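Local atomic coordinates of glutathione-independent glyoxalase DJ-1 (Schizosaccharomyces pombe, PDB entry 4QYT), a protein that converts methylglyoxal to D-lactate in a single step without glutathione and takes part in protection against reactive oxygen species. Residues Ile76-Gly81 with Leu172-Gln177; Val7-Ala12 with Ser21-Ile26. All coordinates share one frame; numbering follows the deposited sequence.

Contact 1 (Ile76-Gly81 with Leu172-Gln177); sequences IAIIPG and LKLLEQ
I76, I78 and L174 meet entirely through methyl and methylene carbons of branched aliphatic side chains: no ring, amide or other flat group has a face or an edge in this contact. They join a strand to a helix in the alpha/beta sandwich of the DJ-1/PfpI family, where helices cover both faces of a mostly parallel sheet. I76 and I78, two residues apart on strand 76-79, turn their side chains to the same face, and L174 reaches from helix 167-178 to meet them. The intervening A77 points the other way and packs with I79 against helix 93-102, so this short strand serves both layers of helices.

L174 carries the helix side of the contact and uses one methyl for each isoleucine. Its CG stands anti to its own carbonyl carbon (chi1 -73°), which carries the fork at the end of the side chain toward the sheet. One prong, CD2, faces the branch methyl of I76, with L174 CD2 4.2 Å from I76 CG2. The backbones stay well apart, the CA atoms of I76 and L174 being 8.5 Å from each other.

Buried as all three residues are, the patch is small, about 132 Å² with both sides summed. I76 also packs on V7, and I78 on V7 and L9, of strand 7-12. On the helix, L175 looks away from the strand toward A30, I32 and V187.

I78 offers the long branch of its side chain instead of the short one. Its CG1 lies beside the backbone N (chi1 -56°) and the chain is extended beyond it, so two successive carbons run past the other prong of L174: I78 CG1 is 4.0 Å and I78 CD1 3.9 Å from L174 CD1.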
loop_
_atom_site.group_PDB
_atom_site.type_symbol
_atom_site.label_atom_id
_atom_site.label_comp_id
_atom_site.label_asym_id
_atom_site.label_seq_id
_atom_site.Cartn_x
_atom_site.Cartn_y
_atom_site.Cartn_z
ATOM N N ILE A 76 -13.332 -9.992 11.654
ATOM C CA ILE A 76 -11.898 -9.717 11.700
ATOM C C ILE A 76 -11.757 -8.219 11.990
ATOM O O ILE A 76 -12.417 -7.404 11.366
ATOM C CB ILE A 76 -11.193 -10.075 10.379
ATOM C CG1 ILE A 76 -11.434 -11.530 9.982
ATOM C CG2 ILE A 76 -9.699 -9.758 10.459
ATOM C CD1 ILE A 76 -10.604 -11.989 8.803
ATOM N N ALA A 77 -10.857 -7.915 12.934
ATOM C CA ALA A 77 -10.501 -6.533 13.252
ATOM C C ALA A 77 -9.030 -6.336 12.965
ATOM O O ALA A 77 -8.222 -7.092 13.494
ATOM C CB ALA A 77 -10.786 -6.234 14.711
ATOM N N ILE A 78 -8.705 -5.330 12.167
ATOM C CA ILE A 78 -7.310 -5.063 11.778
ATOM C C ILE A 78 -6.935 -3.663 12.263
ATOM O O ILE A 78 -7.623 -2.683 12.001
ATOM C CB ILE A 78 -7.139 -5.171 10.238
ATOM C CG1 ILE A 78 -7.610 -6.539 9.725
ATOM C CG2 ILE A 78 -5.671 -4.893 9.867
ATOM C CD1 ILE A 78 -7.587 -6.661 8.233
ATOM N N ILE A 79 -5.741 -3.614 12.870
ATOM C CA ILE A 79 -5.184 -2.399 13.427
ATOM C C ILE A 79 -3.860 -2.163 12.730
ATOM O O ILE A 79 -2.862 -2.897 12.926
ATOM C CB ILE A 79 -5.012 -2.451 14.951
ATOM C CG1 ILE A 79 -6.318 -2.939 15.566
ATOM C CG2 ILE A 79 -4.731 -1.036 15.462
ATOM C CD1 ILE A 79 -6.292 -3.122 17.063
ATOM N N PRO A 80 -3.855 -1.177 11.832
ATOM C CA PRO A 80 -2.611 -0.838 11.160
ATOM C C PRO A 80 -1.757 0.107 12.019
ATOM O O PRO A 80 -2.199 0.602 13.061
ATOM C CB PRO A 80 -3.108 -0.165 9.873
ATOM C CG PRO A 80 -4.418 0.493 10.307
ATOM C CD PRO A 80 -5.006 -0.407 11.325
ATOM N N GLY A 81 -0.536 0.364 11.524
ATOM C CA GLY A 81 0.402 1.219 12.227
ATOM C C GLY A 81 0.512 2.612 11.657
ATOM O O GLY A 81 -0.467 3.180 11.191
ATOM N N LEU A 172 -1.904 -11.438 3.885
ATOM C CA LEU A 172 -2.034 -12.814 3.451
ATOM C C LEU A 172 -2.250 -13.756 4.642
ATOM O O LEU A 172 -3.062 -14.713 4.530
ATOM C CB LEU A 172 -0.823 -13.253 2.631
ATOM C CG LEU A 172 -0.800 -12.763 1.206
ATOM C CD1 LEU A 172 0.601 -12.946 0.615
ATOM C CD2 LEU A 172 -1.860 -13.439 0.355
ATOM N N LYS A 173 -1.516 -13.548 5.728
ATOM C CA LYS A 173 -1.676 -14.412 6.903
ATOM C C LYS A 173 -3.123 -14.351 7.411
ATOM O O LYS A 173 -3.730 -15.376 7.735
ATOM C CB LYS A 173 -0.672 -14.039 7.996
ATOM C CG LYS A 173 -0.557 -15.080 9.102
ATOM C CD LYS A 173 0.140 -16.364 8.653
ATOM C CE LYS A 173 0.414 -17.272 9.834
ATOM N NZ LYS A 173 1.182 -18.478 9.442
ATOM N N LEU A 174 -3.690 -13.141 7.462
ATOM C CA LEU A 174 -5.092 -12.984 7.843
ATOM C C LEU A 174 -6.010 -13.735 6.901
ATOM O O LEU A 174 -6.867 -14.511 7.317
ATOM C CB LEU A 174 -5.443 -11.503 7.916
ATOM C CG LEU A 174 -4.855 -10.761 9.123
ATOM C CD1 LEU A 174 -4.799 -9.278 8.790
ATOM C CD2 LEU A 174 -5.685 -11.025 10.364
ATOM N N LEU A 175 -5.832 -13.527 5.606
ATOM C CA LEU A 175 -6.649 -14.186 4.625
ATOM C C LEU A 175 -6.583 -15.716 4.727
ATOM O O LEU A 175 -7.595 -16.405 4.604
ATOM C CB LEU A 175 -6.206 -13.771 3.201
ATOM C CG LEU A 175 -7.036 -14.402 2.082
ATOM C CD1 LEU A 175 -8.498 -13.994 2.135
ATOM C CD2 LEU A 175 -6.420 -14.096 0.735
ATOM N N GLU A 176 -5.388 -16.221 4.989
ATOM C CA GLU A 176 -5.156 -17.657 5.077
ATOM C C GLU A 176 -6.005 -18.294 6.159
ATOM O O GLU A 176 -6.336 -19.486 6.051
ATOM C CB GLU A 176 -3.664 -17.914 5.368
ATOM C CG GLU A 176 -3.277 -19.361 5.131
ATOM C CD GLU A 176 -1.808 -19.642 5.336
ATOM O OE1 GLU A 176 -1.096 -18.758 5.851
ATOM O OE2 GLU A 176 -1.338 -20.655 4.756
ATOM N N GLN A 177 -6.359 -17.551 7.205
ATOM C CA GLN A 177 -7.155 -18.130 8.283
ATOM C C GLN A 177 -8.602 -18.356 7.907
ATOM O O GLN A 177 -9.281 -19.139 8.569
ATOM C CB GLN A 177 -7.102 -17.246 9.535
ATOM C CG GLN A 177 -5.715 -16.863 10.009
ATOM C CD GLN A 177 -4.719 -18.018 9.956
ATOM O OE1 GLN A 177 -3.628 -17.874 9.397
ATOM N NE2 GLN A 177 -4.979 -19.050 10.679
#

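Contact 2 (Val7-Ala12 with Ser21-Ile26); sequences VCLFVA and SAPWGI
L9 meets W24 with its CD2 methyl. That carbon sits at the edge of the indole, close to the ring plane, and not over a face. It touches the root of the tryptophan and the near corner of its six-membered ring together: L9 CD2 is 4.0 Å from W24 CB and 4.0 Å from W24 CE3. On the proline both methyls come to the ring carbon opposite the backbone bond, L9 CD1 and L9 CD2 each lying a looser 4.4 Å from P23 CG.

Both large side chains leave their backbones with CG anti to N (chi1 -177° for L9, -179° for W24). For L9 this sends the methyl fork off the sheet; for W24 it lays the indole along the flank of the helix, beside the leucine. The packing closes the first half of a beta-alpha-beta unit, strand 7-12 to helix 17-29, whose second strand, 34-39, supplies I34 against W24.

The helix is kinked at P23, whose N has no bond to the preceding turn, and the proline also packs on I78 of the neighbouring strand. Farther out, the indole reaches the dimer interface: W24 NE1 is hydrogen-bonded to the backbone O of R51 of the second subunit, which helps to hold the turn of the ring. One turn earlier, S21, modelled in two conformers, in the one given shares a hydrogen bond from OG to S21 OG of that subunit.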
loop_
_atom_site.group_PDB
_atom_site.type_symbol
_atom_site.label_atom_id
_atom_site.label_comp_id
_atom_site.label_asym_id
_atom_site.label_seq_id
_atom_site.Cartn_x
_atom_site.Cartn_y
_atom_site.Cartn_z
ATOM N N VAL A 7 -14.842 -7.970 7.375
ATOM C CA VAL A 7 -13.627 -7.401 7.948
ATOM C C VAL A 7 -13.809 -5.917 8.242
ATOM O O VAL A 7 -14.357 -5.169 7.429
ATOM C CB VAL A 7 -12.450 -7.616 6.967
ATOM C CG1 VAL A 7 -11.148 -7.077 7.532
ATOM C CG2 VAL A 7 -12.319 -9.090 6.601
ATOM N N CYS A 8 -13.263 -5.510 9.391
ATOM C CA CYS A 8 -13.093 -4.101 9.736
ATOM C C CYS A 8 -11.612 -3.754 9.721
ATOM O O CYS A 8 -10.830 -4.348 10.482
ATOM C CB CYS A 8 -13.621 -3.836 11.142
ATOM S SG CYS A 8 -13.208 -2.203 11.763
ATOM N N LEU A 9 -11.249 -2.791 8.881
ATOM C CA LEU A 9 -9.906 -2.217 8.897
ATOM C C LEU A 9 -10.028 -0.856 9.595
ATOM O O LEU A 9 -10.576 0.094 9.061
ATOM C CB LEU A 9 -9.420 -2.108 7.456
ATOM C CG LEU A 9 -8.034 -1.602 7.213
ATOM C CD1 LEU A 9 -6.969 -2.059 8.103
ATOM C CD2 LEU A 9 -7.650 -1.746 5.765
ATOM N N PHE A 10 -9.554 -0.818 10.850
ATOM C CA PHE A 10 -9.562 0.457 11.566
ATOM C C PHE A 10 -8.584 1.413 10.917
ATOM O O PHE A 10 -7.532 1.032 10.405
ATOM C CB PHE A 10 -9.186 0.242 13.035
ATOM C CG PHE A 10 -10.277 -0.336 13.885
ATOM C CD1 PHE A 10 -11.419 0.401 14.162
ATOM C CD2 PHE A 10 -10.168 -1.587 14.482
ATOM C CE1 PHE A 10 -12.405 -0.095 15.005
ATOM C CE2 PHE A 10 -11.147 -2.061 15.336
ATOM C CZ PHE A 10 -12.264 -1.322 15.605
ATOM N N VAL A 11 -8.880 2.704 11.061
ATOM C CA VAL A 11 -8.057 3.755 10.485
ATOM C C VAL A 11 -8.231 5.004 11.335
ATOM O O VAL A 11 -9.321 5.273 11.837
ATOM C CB VAL A 11 -8.373 3.989 8.991
ATOM C CG1 VAL A 11 -9.771 4.577 8.790
ATOM C CG2 VAL A 11 -7.324 4.816 8.270
ATOM N N ALA A 12 -7.161 5.775 11.480
ATOM C CA ALA A 12 -7.183 7.012 12.236
ATOM C C ALA A 12 -6.348 8.029 11.463
ATOM O O ALA A 12 -5.546 7.670 10.600
ATOM C CB ALA A 12 -6.586 6.762 13.617
ATOM N N SER A 21 -3.253 -0.230 2.934
ATOM C CA SER A 21 -3.610 -0.690 1.586
ATOM C C SER A 21 -3.422 -2.182 1.354
ATOM O O SER A 21 -4.120 -2.764 0.532
ATOM C CB SER A 21 -2.825 0.116 0.543
ATOM O OG SER A 21 -3.100 1.509 0.640
ATOM N N ALA A 22 -2.419 -2.793 1.983
ATOM C CA ALA A 22 -2.169 -4.201 1.708
ATOM C C ALA A 22 -3.340 -5.105 2.142
ATOM O O ALA A 22 -3.907 -5.805 1.287
ATOM C CB ALA A 22 -0.832 -4.635 2.306
ATOM N N PRO A 23 -3.736 -5.120 3.430
ATOM C CA PRO A 23 -4.903 -5.927 3.788
ATOM C C PRO A 23 -6.136 -5.502 3.012
ATOM O O PRO A 23 -6.957 -6.347 2.655
ATOM C CB PRO A 23 -5.017 -5.743 5.305
ATOM C CG PRO A 23 -4.259 -4.471 5.620
ATOM C CD PRO A 23 -3.145 -4.468 4.614
ATOM N N TRP A 24 -6.327 -4.204 2.800
ATOM C CA TRP A 24 -7.494 -3.726 2.038
ATOM C C TRP A 24 -7.563 -4.406 0.671
ATOM O O TRP A 24 -8.568 -5.007 0.283
ATOM C CB TRP A 24 -7.416 -2.206 1.848
ATOM C CG TRP A 24 -8.583 -1.645 1.111
ATOM C CD1 TRP A 24 -8.635 -1.435 -0.231
ATOM C CD2 TRP A 24 -9.864 -1.328 1.622
ATOM N NE1 TRP A 24 -9.865 -1.002 -0.588
ATOM C CE2 TRP A 24 -10.643 -0.900 0.526
ATOM C CE3 TRP A 24 -10.438 -1.329 2.899
ATOM C CZ2 TRP A 24 -11.961 -0.473 0.670
ATOM C CZ3 TRP A 24 -11.761 -0.919 3.016
ATOM C CH2 TRP A 24 -12.478 -0.493 1.913
ATOM N N GLY A 25 -6.465 -4.321 -0.073
ATOM C CA GLY A 25 -6.440 -4.844 -1.416
ATOM C C GLY A 25 -6.522 -6.355 -1.475
ATOM O O GLY A 25 -7.072 -6.915 -2.432
ATOM N N ILE A 26 -5.962 -7.009 -0.479
ATOM C CA ILE A 26 -5.994 -8.493 -0.425
ATOM C C ILE A 26 -7.410 -8.984 -0.169
ATOM O O ILE A 26 -7.896 -9.877 -0.869
ATOM C CB ILE A 26 -4.959 -8.994 0.592
ATOM C CG1 ILE A 26 -3.543 -8.763 0.044
ATOM C CG2 ILE A 26 -5.159 -10.475 0.927
ATOM C CD1 ILE A 26 -2.445 -8.878 1.081
#

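Contacts 1 and 2 sit on the same face of one sheet, their centres 8 Å apart. Strands 76-79 and 7-12 are neighbours, tied by probable hydrogen bonds from C8 N to I76 O and from I78 N to C8 O, both 2.9 Å. L9 and I78 join the two patches, L9 CD1 lying 3.6 Å from I78 CG2, while I26 on L175 brings the two helices together over this face of the sheet. Helix 17-29 also carries E19, inferred to be an active-site residue: its side chain is about 6 Å from that of P23 and about 8 Å from that of I78, and its OE1 accepts a weak hydrogen bond from G81 N.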